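Long-range contacts in LPXTG-motif cell wall anchor domain protein (Mobiluncus mulieris, PDB 5U5O), which probably serves as a giant cell-surface adhesin, this piece joining a T-Q ester-bond domain to a DUF5979 domain, with internal covalent cross-links bracing the structure: residues Ser170-Lys175 against Asn281-Ala286; Lys175-Trp180 against Leu211-Glu216; Tyr194-Lys199 against Asp207-Lys212; Cys228-Asp233 against Ala265-Gly270. One frame throughout, in Å; residues are numbered along the deposited sequence. Where two conformers were deposited one is given.

Contact 1 of 4, residues Ser170-Lys175 against Asn281-Ala286; sequences SLKLTK and NVEVTA
Leu171 and Leu173 each push one methyl between the neighbouring side chains of the strand 281-286. CD1 of Leu171 settles between two valine branches, 3.7 Å from Val284 CG2 and a similar distance from CG1 of Val282, and the leucine slants across both. One step on, Leu173 repeats the pattern: its CD1 lies 3.9 Å from Val284 CG1 and also meets CB of Ala286. In both leucines CG stands opposite the backbone N (chi1 179°), which leans the branch toward the partner strand. Val284 therefore has a leucine at each methyl, and Ile230 and Phe249 also pack on it from other strands.

The reverse face is polar. Ser170 OG donates to Asn281 OD1 at 2.7 Å, and a water that donates to that same OG also donates to Val282 O. Lys172 and Glu283 run side by side in the same direction, but in the conformer given their salt bridge is long and doubtful, NZ to OE1 3.7 Å; Glu216 is a second, weak partner of the lysine. A second water joins Thr174 OG1 to Val284 O.

Five backbone bonds hold the strands in parallel register; the straightest, Val284 N to Lys172 O, is 2.8 Å with 174° at the hydrogen. At the far end Lys175 NZ is covalently linked to Asn288 CG. Parallel pairing of first and last strands, sealed by a Lys-Asn isopeptide bond, is consistent with CnaB-like, Ig-like domains of Gram-positive surface proteins.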
loop_
_atom_site.group_PDB
_atom_site.type_symbol
_atom_site.label_atom_id
_atom_site.label_comp_id
_atom_site.label_asym_id
_atom_site.label_seq_id
_atom_site.Cartn_x
_atom_site.Cartn_y
_atom_site.Cartn_z
ATOM N N SER A 170 -8.615 11.469 -5.125
ATOM C CA SER A 170 -8.677 12.097 -6.438
ATOM C C SER A 170 -8.958 13.581 -6.281
ATOM O O SER A 170 -9.411 14.046 -5.219
ATOM C CB SER A 170 -9.779 11.484 -7.296
ATOM O OG SER A 170 -11.079 11.700 -6.733
ATOM N N LEU A 171 -8.703 14.300 -7.359
ATOM C CA LEU A 171 -8.929 15.731 -7.427
ATOM C C LEU A 171 -9.662 16.054 -8.697
ATOM O O LEU A 171 -9.144 15.860 -9.800
ATOM C CB LEU A 171 -7.606 16.473 -7.369
ATOM C CG LEU A 171 -7.647 18.006 -7.454
ATOM C CD1 LEU A 171 -8.541 18.676 -6.421
ATOM C CD2 LEU A 171 -6.220 18.500 -7.316
ATOM N N LYS A 172 -10.865 16.614 -8.536
ATOM C CA LYS A 172 -11.646 17.128 -9.641
ATOM C C LYS A 172 -11.485 18.629 -9.652
ATOM O O LYS A 172 -11.596 19.272 -8.597
ATOM C CB LYS A 172 -13.126 16.775 -9.498
ATOM C CG LYS A 172 -13.975 17.216 -10.685
ATOM C CD LYS A 172 -15.467 17.129 -10.411
ATOM C CE LYS A 172 -15.922 15.697 -10.241
ATOM N NZ LYS A 172 -17.403 15.579 -10.287
ATOM N N LEU A 173 -11.305 19.197 -10.823
ATOM C CA LEU A 173 -11.191 20.647 -11.004
ATOM C C LEU A 173 -12.215 21.030 -12.035
ATOM O O LEU A 173 -12.259 20.480 -13.116
ATOM C CB LEU A 173 -9.780 21.012 -11.510
ATOM C CG LEU A 173 -9.563 22.512 -11.766
ATOM C CD1 LEU A 173 -9.736 23.370 -10.504
ATOM C CD2 LEU A 173 -8.196 22.717 -12.412
ATOM N N THR A 174 -13.022 22.043 -11.706
ATOM C CA THR A 174 -14.041 22.631 -12.586
ATOM C C THR A 174 -13.688 24.109 -12.786
ATOM O O THR A 174 -13.246 24.765 -11.836
ATOM C CB THR A 174 -15.439 22.515 -11.948
ATOM O OG1 THR A 174 -15.749 21.138 -11.732
ATOM C CG2 THR A 174 -16.538 23.115 -12.825
ATOM N N LYS A 175 -13.850 24.594 -14.009
ATOM C CA LYS A 175 -13.623 26.018 -14.316
ATOM C C LYS A 175 -14.939 26.761 -14.448
ATOM O O LYS A 175 -15.825 26.321 -15.168
ATOM C CB LYS A 175 -12.861 26.208 -15.634
ATOM C CG LYS A 175 -12.412 27.649 -15.904
ATOM C CD LYS A 175 -11.455 28.118 -14.825
ATOM C CE LYS A 175 -10.594 29.316 -15.132
ATOM N NZ LYS A 175 -11.351 30.593 -15.139
ATOM N N ASN A 281 -11.785 12.244 -2.018
ATOM C CA ASN A 281 -12.149 12.668 -3.385
ATOM C C ASN A 281 -12.557 14.121 -3.363
ATOM O O ASN A 281 -13.693 14.475 -3.005
ATOM C CB ASN A 281 -13.234 11.780 -3.968
ATOM C CG ASN A 281 -12.778 10.326 -4.061
ATOM O OD1 ASN A 281 -11.783 10.016 -4.726
ATOM N ND2 ASN A 281 -13.468 9.441 -3.368
ATOM N N VAL A 282 -11.583 14.974 -3.602
ATOM C CA VAL A 282 -11.705 16.408 -3.433
ATOM C C VAL A 282 -12.209 17.009 -4.734
ATOM O O VAL A 282 -11.800 16.552 -5.825
ATOM C CB VAL A 282 -10.325 16.986 -3.030
ATOM C CG1 VAL A 282 -10.318 18.503 -3.033
ATOM C CG2 VAL A 282 -9.871 16.422 -1.691
ATOM N N GLU A 283 -13.074 18.036 -4.622
ATOM C CA GLU A 283 -13.569 18.734 -5.793
ATOM C C GLU A 283 -13.341 20.236 -5.636
ATOM O O GLU A 283 -13.906 20.853 -4.708
ATOM C CB GLU A 283 -15.049 18.443 -6.011
ATOM C CG GLU A 283 -15.403 16.965 -6.050
ATOM C CD GLU A 283 -16.891 16.736 -5.938
ATOM O OE1 GLU A 283 -17.617 17.029 -6.910
ATOM O OE2 GLU A 283 -17.335 16.277 -4.868
ATOM N N VAL A 284 -12.533 20.819 -6.509
ATOM C CA VAL A 284 -12.194 22.240 -6.467
ATOM C C VAL A 284 -12.803 22.936 -7.659
ATOM O O VAL A 284 -12.878 22.377 -8.766
ATOM C CB VAL A 284 -10.651 22.409 -6.458
ATOM C CG1 VAL A 284 -10.230 23.861 -6.650
ATOM C CG2 VAL A 284 -10.048 21.867 -5.175
ATOM N N THR A 285 -13.284 24.170 -7.456
ATOM C CA THR A 285 -13.686 25.025 -8.550
ATOM C C THR A 285 -12.753 26.215 -8.604
ATOM O O THR A 285 -12.490 26.834 -7.556
ATOM C CB THR A 285 -15.151 25.466 -8.366
ATOM O OG1 THR A 285 -15.983 24.308 -8.427
ATOM C CG2 THR A 285 -15.595 26.451 -9.456
ATOM N N ALA A 286 -12.269 26.530 -9.811
ATOM C CA ALA A 286 -11.502 27.732 -10.052
ATOM C C ALA A 286 -12.408 28.689 -10.794
ATOM O O ALA A 286 -12.792 28.420 -11.932
ATOM C CB ALA A 286 -10.284 27.414 -10.896
HETATM O O HOH W 1 -12.558 13.996 -6.664
HETATM O O HOH W 2 -14.932 20.443 -9.293
#

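Contact 2 of 4, residues Lys175-Trp180 against Leu211-Glu216; sequences KTVTGW and LKEGEE
Gly214 N donates to Lys175 O at 2.7 Å, with 155° at the hydrogen, and the bond fastens a type II beta turn, Lys212 to Glu215, against the strand that holds the isopeptide lysine. The turn carries the chain from strand 205-212, at the border of one sheet of the sandwich, to strand 216-223, which pairs antiparallel with strand 150-178 in the other. Gly214 sits at the third position of the turn, where its positive phi suits glycine. Lys175 N returns a second bond to Glu215 O (3.1 Å), so the backbone N and O of Lys175 are both bonded to the turn.

Inside the turn, Glu215 N bonds back to Lys212 O. The side chain of Glu215 adds another clasp: OE1 receives Lys212 N at 2.8 Å, the N-H arriving from above the carboxylate plane.

The Glu213 side chain reaches Val177. CG lies opposite its backbone N (chi1 179°) and the rest of the chain is extended, which lays the carboxyl end across Val177 at about a right angle; CD comes 3.5 Å from Val177 CB. The acid is fixed on both oxygens: OE1 forms a salt bridge with Arg189, while OE2 accepts from a water that itself accepts the N-H of Val177.

Two residues before Val177 the aliphatic parts meet, Lys175 CB resting 4.0 Å from Leu211 CB. Beyond them the Lys175 chain bends away and NZ, the isopeptide nitrogen, makes a long bond to Thr176 O, 3.3 Å.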
loop_
_atom_site.group_PDB
_atom_site.type_symbol
_atom_site.label_atom_id
_atom_site.label_comp_id
_atom_site.label_asym_id
_atom_site.label_seq_id
_atom_site.Cartn_x
_atom_site.Cartn_y
_atom_site.Cartn_z
ATOM N N LYS A 175 -13.850 24.594 -14.009
ATOM C CA LYS A 175 -13.623 26.018 -14.316
ATOM C C LYS A 175 -14.939 26.761 -14.448
ATOM O O LYS A 175 -15.825 26.321 -15.168
ATOM C CB LYS A 175 -12.861 26.208 -15.634
ATOM C CG LYS A 175 -12.412 27.649 -15.904
ATOM C CD LYS A 175 -11.455 28.118 -14.825
ATOM C CE LYS A 175 -10.594 29.316 -15.132
ATOM N NZ LYS A 175 -11.351 30.593 -15.139
ATOM N N THR A 176 -15.068 27.901 -13.753
ATOM C CA THR A 176 -16.206 28.835 -13.944
ATOM C C THR A 176 -15.635 30.188 -14.304
ATOM O O THR A 176 -14.447 30.464 -14.142
ATOM C CB THR A 176 -17.095 28.935 -12.690
ATOM O OG1 THR A 176 -16.292 29.348 -11.596
ATOM C CG2 THR A 176 -17.697 27.571 -12.372
ATOM N N VAL A 177 -16.539 31.089 -14.730
ATOM C CA VAL A 177 -16.160 32.425 -15.213
ATOM C C VAL A 177 -17.235 33.439 -14.791
ATOM O O VAL A 177 -18.402 33.145 -14.938
ATOM C CB VAL A 177 -16.040 32.463 -16.765
ATOM C CG1 VAL A 177 -15.812 33.874 -17.302
ATOM C CG2 VAL A 177 -14.927 31.545 -17.250
ATOM N N THR A 178 -16.780 34.601 -14.355
ATOM C CA THR A 178 -17.679 35.745 -14.157
ATOM C C THR A 178 -17.001 36.968 -14.727
ATOM O O THR A 178 -15.786 37.035 -14.839
ATOM C CB THR A 178 -18.012 35.972 -12.661
ATOM O OG1 THR A 178 -16.816 36.257 -11.932
ATOM C CG2 THR A 178 -18.709 34.777 -12.075
ATOM N N GLY A 179 -17.815 37.989 -15.046
ATOM C CA GLY A 179 -17.269 39.273 -15.447
ATOM C C GLY A 179 -16.820 39.438 -16.888
ATOM O O GLY A 179 -16.192 40.440 -17.210
ATOM N N TRP A 180 -17.135 38.477 -17.752
ATOM C CA TRP A 180 -16.762 38.550 -19.177
ATOM C C TRP A 180 -17.314 39.822 -19.820
ATOM O O TRP A 180 -18.452 40.228 -19.514
ATOM C CB TRP A 180 -17.304 37.336 -19.938
ATOM C CG TRP A 180 -16.714 37.169 -21.288
ATOM C CD1 TRP A 180 -17.201 37.621 -22.467
ATOM C CD2 TRP A 180 -15.523 36.442 -21.603
ATOM N NE1 TRP A 180 -16.378 37.271 -23.498
ATOM C CE2 TRP A 180 -15.341 36.535 -22.993
ATOM C CE3 TRP A 180 -14.570 35.741 -20.841
ATOM C CZ2 TRP A 180 -14.252 35.936 -23.644
ATOM C CZ3 TRP A 180 -13.491 35.151 -21.483
ATOM C CH2 TRP A 180 -13.343 35.248 -22.869
ATOM N N LEU A 211 -9.248 23.537 -19.706
ATOM C CA LEU A 211 -10.680 23.510 -19.459
ATOM C C LEU A 211 -11.326 24.717 -20.100
ATOM O O LEU A 211 -10.864 25.848 -19.922
ATOM C CB LEU A 211 -10.979 23.574 -17.960
ATOM C CG LEU A 211 -10.441 22.416 -17.120
ATOM C CD1 LEU A 211 -10.705 22.714 -15.650
ATOM C CD2 LEU A 211 -11.085 21.099 -17.508
ATOM N N LYS A 212 -12.379 24.472 -20.859
ATOM C CA LYS A 212 -13.307 25.558 -21.190
ATOM C C LYS A 212 -14.221 25.844 -19.990
ATOM O O LYS A 212 -14.310 25.092 -19.021
ATOM C CB LYS A 212 -14.124 25.244 -22.447
ATOM C CG LYS A 212 -13.235 25.025 -23.665
ATOM C CD LYS A 212 -13.985 24.917 -24.975
ATOM C CE LYS A 212 -13.010 24.923 -26.141
ATOM N NZ LYS A 212 -11.983 23.853 -26.034
ATOM N N GLU A 213 -14.903 26.982 -20.031
ATOM C CA GLU A 213 -15.843 27.339 -18.986
ATOM C C GLU A 213 -16.843 26.211 -18.803
ATOM O O GLU A 213 -17.428 25.735 -19.778
ATOM C CB GLU A 213 -16.548 28.642 -19.351
ATOM C CG GLU A 213 -17.582 29.097 -18.342
ATOM C CD GLU A 213 -18.216 30.439 -18.680
ATOM O OE1 GLU A 213 -17.796 31.108 -19.643
ATOM O OE2 GLU A 213 -19.129 30.852 -17.931
ATOM N N GLY A 214 -17.017 25.780 -17.553
ATOM C CA GLY A 214 -17.963 24.722 -17.218
ATOM C C GLY A 214 -17.448 23.294 -17.319
ATOM O O GLY A 214 -18.129 22.356 -16.891
ATOM N N GLU A 215 -16.258 23.113 -17.886
ATOM C CA GLU A 215 -15.647 21.795 -17.996
ATOM C C GLU A 215 -14.944 21.378 -16.713
ATOM O O GLU A 215 -14.590 22.210 -15.880
ATOM C CB GLU A 215 -14.667 21.751 -19.181
ATOM C CG GLU A 215 -15.355 21.920 -20.525
ATOM C CD GLU A 215 -14.444 21.688 -21.719
ATOM O OE1 GLU A 215 -13.204 21.870 -21.612
ATOM O OE2 GLU A 215 -14.983 21.362 -22.796
ATOM N N GLU A 216 -14.753 20.066 -16.570
ATOM C CA GLU A 216 -14.046 19.481 -15.438
ATOM C C GLU A 216 -12.985 18.461 -15.894
ATOM O O GLU A 216 -13.050 17.920 -17.002
ATOM C CB GLU A 216 -15.009 18.815 -14.455
ATOM C CG GLU A 216 -15.851 17.698 -15.027
ATOM C CD GLU A 216 -16.710 17.024 -13.983
ATOM O OE1 GLU A 216 -17.724 17.620 -13.573
ATOM O OE2 GLU A 216 -16.377 15.885 -13.589
HETATM O O HOH W 3 -19.070 29.758 -15.395
#

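Contact 3 of 4, residues Tyr194-Lys199 against Asp207-Lys212; sequences YKFTVK and DEFTLK
Strands 194-199 and 207-212 run antiparallel at 146°, joined by six backbone bonds in three hydrogen-bonded pairs: Tyr194 with Leu211, Phe196 with Phe209, and Val198 with Asp207. On the face carrying those residues, the Phe209 ring is the centrepiece. Its CG lies between the backbone N and the carbonyl carbon (chi1 54°), which folds the ring back over the neighbouring strand. CB of Phe196 then sits over one ring face in a CH-pi contact, 4.2 Å from the centroid, while CG2 of Val198 comes to the ring edge, 3.7 Å from CE1. The side chains of Phe196 and Leu211 cross at about a right angle, with CD2 of Phe196 4.2 Å from CD1 of Leu211. At the end of the row the Tyr194 ring turns its edge to a backbone oxygen, CD2 being 3.2 Å from Leu211 O.

The pair forms a beta hairpin at the border of a five-stranded antiparallel sheet of the sandwich, with strand 205-212 outermost. The face with Phe196 and Val198 looks into the domain: Phe196 packs on Leu173, and Val198 on Leu171.

The opposite face carries Lys195, Thr197, Glu208 and Thr210. Lys195 and Glu208 point the same way, in a long salt bridge, NZ to OE2 3.7 Å. That OE2 also accepts from a water, which lies 2.6 Å from Thr197 OG1. Near the hairpin's closed end another water donates to both Val198 O and Asp207 OD2.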
loop_
_atom_site.group_PDB
_atom_site.type_symbol
_atom_site.label_atom_id
_atom_site.label_comp_id
_atom_site.label_asym_id
_atom_site.label_seq_id
_atom_site.Cartn_x
_atom_site.Cartn_y
_atom_site.Cartn_z
ATOM N N TYR A 194 -8.742 27.523 -20.762
ATOM C CA TYR A 194 -7.997 27.884 -19.572
ATOM C C TYR A 194 -7.040 26.751 -19.212
ATOM O O TYR A 194 -7.462 25.615 -19.001
ATOM C CB TYR A 194 -8.980 28.190 -18.432
ATOM C CG TYR A 194 -10.003 29.296 -18.784
ATOM C CD1 TYR A 194 -9.630 30.636 -18.745
ATOM C CD2 TYR A 194 -11.258 28.973 -19.279
ATOM C CE1 TYR A 194 -10.535 31.641 -19.074
ATOM C CE2 TYR A 194 -12.194 29.995 -19.585
ATOM C CZ TYR A 194 -11.777 31.306 -19.531
ATOM O OH TYR A 194 -12.641 32.372 -19.835
ATOM N N LYS A 195 -5.765 27.099 -19.142
ATOM C CA LYS A 195 -4.713 26.096 -18.989
ATOM C C LYS A 195 -4.349 25.901 -17.535
ATOM O O LYS A 195 -4.089 26.875 -16.821
ATOM C CB LYS A 195 -3.472 26.509 -19.751
ATOM C CG LYS A 195 -2.348 25.501 -19.656
ATOM C CD LYS A 195 -1.095 26.025 -20.325
ATOM C CE LYS A 195 0.122 25.167 -20.014
ATOM N NZ LYS A 195 1.299 25.615 -20.809
ATOM N N PHE A 196 -4.287 24.635 -17.120
ATOM C CA PHE A 196 -3.964 24.265 -15.766
ATOM C C PHE A 196 -2.859 23.222 -15.729
ATOM O O PHE A 196 -2.705 22.398 -16.649
ATOM C CB PHE A 196 -5.171 23.685 -15.047
ATOM C CG PHE A 196 -6.191 24.725 -14.698
ATOM C CD1 PHE A 196 -6.114 25.413 -13.500
ATOM C CD2 PHE A 196 -7.212 25.026 -15.581
ATOM C CE1 PHE A 196 -7.054 26.387 -13.179
ATOM C CE2 PHE A 196 -8.147 26.013 -15.275
ATOM C CZ PHE A 196 -8.069 26.668 -14.059
ATOM N N THR A 197 -2.111 23.258 -14.637
ATOM C CA THR A 197 -1.147 22.222 -14.285
ATOM C C THR A 197 -1.410 21.789 -12.869
ATOM O O THR A 197 -1.471 22.634 -11.957
ATOM C CB THR A 197 0.292 22.742 -14.432
ATOM O OG1 THR A 197 0.451 23.271 -15.744
ATOM C CG2 THR A 197 1.303 21.650 -14.223
ATOM N N VAL A 198 -1.674 20.506 -12.666
ATOM C CA VAL A 198 -1.943 19.934 -11.353
ATOM C C VAL A 198 -0.755 19.031 -11.016
ATOM O O VAL A 198 -0.339 18.151 -11.846
ATOM C CB VAL A 198 -3.232 19.117 -11.380
ATOM C CG1 VAL A 198 -3.436 18.342 -10.082
ATOM C CG2 VAL A 198 -4.412 20.048 -11.623
ATOM N N LYS A 199 -0.154 19.214 -9.858
ATOM C CA LYS A 199 1.008 18.434 -9.441
ATOM C C LYS A 199 0.726 17.869 -8.083
ATOM O O LYS A 199 0.185 18.574 -7.206
ATOM C CB LYS A 199 2.209 19.345 -9.356
ATOM C CG LYS A 199 2.610 19.960 -10.672
ATOM C CD LYS A 199 3.886 20.774 -10.512
ATOM C CE LYS A 199 4.361 21.320 -11.840
ATOM N NZ LYS A 199 5.595 22.139 -11.716
ATOM N N ASP A 207 0.208 16.890 -14.325
ATOM C CA ASP A 207 -0.839 16.765 -15.317
ATOM C C ASP A 207 -1.160 18.146 -15.858
ATOM O O ASP A 207 -1.591 19.019 -15.095
ATOM C CB ASP A 207 -2.077 16.131 -14.683
ATOM C CG ASP A 207 -1.866 14.651 -14.378
ATOM O OD1 ASP A 207 -1.857 13.843 -15.313
ATOM O OD2 ASP A 207 -1.706 14.300 -13.201
ATOM N N GLU A 208 -1.013 18.336 -17.158
ATOM C CA GLU A 208 -1.257 19.606 -17.859
ATOM C C GLU A 208 -2.472 19.397 -18.723
ATOM O O GLU A 208 -2.517 18.389 -19.472
ATOM C CB GLU A 208 -0.123 19.827 -18.852
ATOM C CG GLU A 208 1.143 20.466 -18.366
ATOM C CD GLU A 208 1.948 20.918 -19.570
ATOM O OE1 GLU A 208 2.338 20.054 -20.393
ATOM O OE2 GLU A 208 2.132 22.136 -19.735
ATOM N N PHE A 209 -3.411 20.353 -18.711
ATOM C CA PHE A 209 -4.613 20.199 -19.497
ATOM C C PHE A 209 -5.311 21.555 -19.563
ATOM O O PHE A 209 -4.950 22.484 -18.832
ATOM C CB PHE A 209 -5.553 19.164 -18.877
ATOM C CG PHE A 209 -5.874 19.447 -17.440
ATOM C CD1 PHE A 209 -5.056 18.982 -16.415
ATOM C CD2 PHE A 209 -6.976 20.252 -17.093
ATOM C CE1 PHE A 209 -5.331 19.293 -15.080
ATOM C CE2 PHE A 209 -7.244 20.551 -15.761
ATOM C CZ PHE A 209 -6.429 20.082 -14.752
ATOM N N THR A 210 -6.298 21.626 -20.442
ATOM C CA THR A 210 -7.133 22.810 -20.572
ATOM C C THR A 210 -8.568 22.504 -20.232
ATOM O O THR A 210 -9.082 21.416 -20.460
ATOM C CB THR A 210 -7.100 23.365 -22.001
ATOM O OG1 THR A 210 -7.781 22.462 -22.877
ATOM C CG2 THR A 210 -5.667 23.563 -22.469
ATOM N N LEU A 211 -9.248 23.537 -19.706
ATOM C CA LEU A 211 -10.680 23.510 -19.459
ATOM C C LEU A 211 -11.326 24.717 -20.100
ATOM O O LEU A 211 -10.864 25.848 -19.922
ATOM C CB LEU A 211 -10.979 23.574 -17.960
ATOM C CG LEU A 211 -10.441 22.416 -17.120
ATOM C CD1 LEU A 211 -10.705 22.714 -15.650
ATOM C CD2 LEU A 211 -11.085 21.099 -17.508
ATOM N N LYS A 212 -12.379 24.472 -20.859
ATOM C CA LYS A 212 -13.307 25.558 -21.190
ATOM C C LYS A 212 -14.221 25.844 -19.990
ATOM O O LYS A 212 -14.310 25.092 -19.021
ATOM C CB LYS A 212 -14.124 25.244 -22.447
ATOM C CG LYS A 212 -13.235 25.025 -23.665
ATOM C CD LYS A 212 -13.985 24.917 -24.975
ATOM C CE LYS A 212 -13.010 24.923 -26.141
ATOM N NZ LYS A 212 -11.983 23.853 -26.034
HETATM O O HOH W 4 2.457 23.354 -17.353
HETATM O O HOH W 5 -0.886 15.521 -10.943
#

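Contact 4 of 4, residues Cys228-Asp233 against Ala265-Gly270; sequences CTISED and AVVKIG
Between Cys228 and Val267 the flat groups that meet are peptide units, and each uses its carbonyl to take an N-H nearly head-on: Cys228 N to Val267 O and Val267 N to Cys228 O are both 2.9 Å. The next pair is less even. Ala265 N approaches Ile230 O in the carbonyl plane at 2.8 Å, whereas Ile230 N meets Ala265 O tilted 33° from that plane. This is an antiparallel pairing inside the five-stranded sheet of an Ig-like beta sandwich, with the hairpin strand 193-200 on the far side of 226-232.

One face of the sheet carries Cys228, Ile230, Ala265 and Val267, and it looks inward. Ile230 CB lies 4.2 Å from Ala265 CB, and Phe249 of the opposing sheet packs on both residues; Leu171 and Leu173 also reach Ile230. Cys228 CB is flanked by CG1 of Val267 and CG1 of Ile269, the latter at 3.9 Å. Cys228 is disulfide-bonded to Cys200 on strand 193-200, a covalent tie between adjacent strands.

On the outer face Thr229 and Val266 lie side by side, their CG2 methyls touching at 4.1 Å.

Further along, Ser231 OG in the conformer given bonds to Glu264, and Asp233 takes the N-cap position of helix 234-241, its OD1 accepting Gly236 N. Within the sheet, the carbonyl of Ala265 has a further neighbour besides Ile230 N: Thr229 CA brings its hydrogen toward Ala265 O from 3.3 Å.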
loop_
_atom_site.group_PDB
_atom_site.type_symbol
_atom_site.label_atom_id
_atom_site.label_comp_id
_atom_site.label_asym_id
_atom_site.label_seq_id
_atom_site.Cartn_x
_atom_site.Cartn_y
_atom_site.Cartn_z
ATOM N N CYS A 228 -1.375 18.590 -3.194
ATOM C CA CYS A 228 -1.540 18.803 -4.608
ATOM C C CYS A 228 -1.563 20.332 -4.883
ATOM O O CYS A 228 -2.241 21.095 -4.128
ATOM C CB CYS A 228 -2.847 18.198 -4.979
ATOM S SG CYS A 228 -3.618 18.720 -6.502
ATOM N N THR A 229 -0.887 20.782 -5.914
ATOM C CA THR A 229 -0.922 22.169 -6.346
ATOM C C THR A 229 -1.668 22.255 -7.659
ATOM O O THR A 229 -1.606 21.361 -8.518
ATOM C CB THR A 229 0.479 22.799 -6.446
ATOM O OG1 THR A 229 1.280 22.105 -7.411
ATOM C CG2 THR A 229 1.188 22.766 -5.095
ATOM N N ILE A 230 -2.411 23.357 -7.798
ATOM C CA ILE A 230 -3.131 23.680 -9.014
ATOM C C ILE A 230 -2.602 25.039 -9.452
ATOM O O ILE A 230 -2.643 26.003 -8.664
ATOM C CB ILE A 230 -4.656 23.782 -8.724
ATOM C CG1 ILE A 230 -5.188 22.482 -8.147
ATOM C CG2 ILE A 230 -5.418 24.117 -9.996
ATOM C CD1 ILE A 230 -6.541 22.612 -7.487
ATOM N N SER A 231 -2.190 25.153 -10.706
ATOM C CA SER A 231 -1.607 26.368 -11.256
ATOM C C SER A 231 -2.307 26.687 -12.552
ATOM O O SER A 231 -2.287 25.873 -13.483
ATOM C CB SER A 231 -0.118 26.158 -11.570
ATOM O OG SER A 231 0.611 25.737 -10.435
ATOM N N GLU A 232 -2.930 27.859 -12.629
ATOM C CA GLU A 232 -3.533 28.320 -13.871
ATOM C C GLU A 232 -2.574 29.225 -14.622
ATOM O O GLU A 232 -1.861 30.012 -14.020
ATOM C CB GLU A 232 -4.822 29.112 -13.582
ATOM C CG GLU A 232 -5.640 29.347 -14.834
ATOM C CD GLU A 232 -6.967 30.023 -14.577
ATOM O OE1 GLU A 232 -7.441 30.046 -13.417
ATOM O OE2 GLU A 232 -7.520 30.491 -15.585
ATOM N N ASP A 233 -2.600 29.158 -15.949
ATOM C CA ASP A 233 -1.953 30.163 -16.768
ATOM C C ASP A 233 -2.828 31.410 -16.809
ATOM O O ASP A 233 -3.663 31.582 -17.698
ATOM C CB ASP A 233 -1.701 29.608 -18.182
ATOM C CG ASP A 233 -0.949 30.569 -19.086
ATOM O OD1 ASP A 233 -0.719 31.749 -18.732
ATOM O OD2 ASP A 233 -0.558 30.119 -20.183
ATOM N N ALA A 265 -3.133 27.384 -6.228
ATOM C CA ALA A 265 -3.801 26.821 -5.066
ATOM C C ALA A 265 -3.024 25.632 -4.561
ATOM O O ALA A 265 -2.289 24.967 -5.328
ATOM C CB ALA A 265 -5.207 26.380 -5.421
ATOM N N VAL A 266 -3.197 25.333 -3.291
ATOM C CA VAL A 266 -2.666 24.138 -2.651
ATOM C C VAL A 266 -3.815 23.478 -1.910
ATOM O O VAL A 266 -4.567 24.153 -1.179
ATOM C CB VAL A 266 -1.530 24.461 -1.668
ATOM C CG1 VAL A 266 -0.933 23.183 -1.085
ATOM C CG2 VAL A 266 -0.443 25.283 -2.344
ATOM N N VAL A 267 -3.958 22.164 -2.049
ATOM C CA VAL A 267 -5.023 21.425 -1.383
ATOM C C VAL A 267 -4.473 20.063 -0.954
ATOM O O VAL A 267 -3.605 19.493 -1.646
ATOM C CB VAL A 267 -6.263 21.320 -2.304
ATOM C CG1 VAL A 267 -5.968 20.528 -3.570
ATOM C CG2 VAL A 267 -7.475 20.788 -1.570
ATOM N N LYS A 268 -4.936 19.545 0.169
ATOM C CA LYS A 268 -4.562 18.224 0.660
ATOM C C LYS A 268 -5.601 17.249 0.154
ATOM O O LYS A 268 -6.816 17.562 0.155
ATOM C CB LYS A 268 -4.559 18.189 2.184
ATOM C CG LYS A 268 -3.579 19.145 2.861
ATOM C CD LYS A 268 -2.119 18.807 2.625
ATOM C CE LYS A 268 -1.706 17.447 3.189
ATOM N NZ LYS A 268 -1.974 17.267 4.648
ATOM N N ILE A 269 -5.114 16.070 -0.258
ATOM C CA ILE A 269 -5.983 15.035 -0.765
ATOM C C ILE A 269 -5.945 13.883 0.241
ATOM O O ILE A 269 -5.050 13.035 0.197
ATOM C CB ILE A 269 -5.495 14.557 -2.161
ATOM C CG1 ILE A 269 -5.282 15.731 -3.122
ATOM C CG2 ILE A 269 -6.468 13.541 -2.754
ATOM C CD1 ILE A 269 -6.513 16.556 -3.438
ATOM N N GLY A 270 -6.910 13.885 1.166
ATOM C CA GLY A 270 -6.997 12.861 2.216
ATOM C C GLY A 270 -6.054 13.140 3.364
ATOM O O GLY A 270 -5.340 14.142 3.366
#

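Overall arrangement
All four contacts lie in the DUF5979 domain, and the inward faces of contacts 1, 3 and 4 share one core. Contacts 1 and 2 share Lys175: Ala286 O and Thr176 N, 3.0 Å apart, probably continue the pairing past it. Contact 3 packs over contact 1, Leu173 CD2 coming 3.6 Å from Phe196 CD1, and contacts 2 and 3 share Leu211 and Lys212. Contacts 3 and 4 are neighbours in one sheet, with Lys199 O 2.8 Å from Thr229 N. Around the isopeptide link, Lys175 CE lies 3.3 Å from Glu232 OE2 and 3.7 Å from Tyr194 CG, so all four contacts border that cross-link; Glu232's position is consistent with the acidic residue promoting such bonds in related domains.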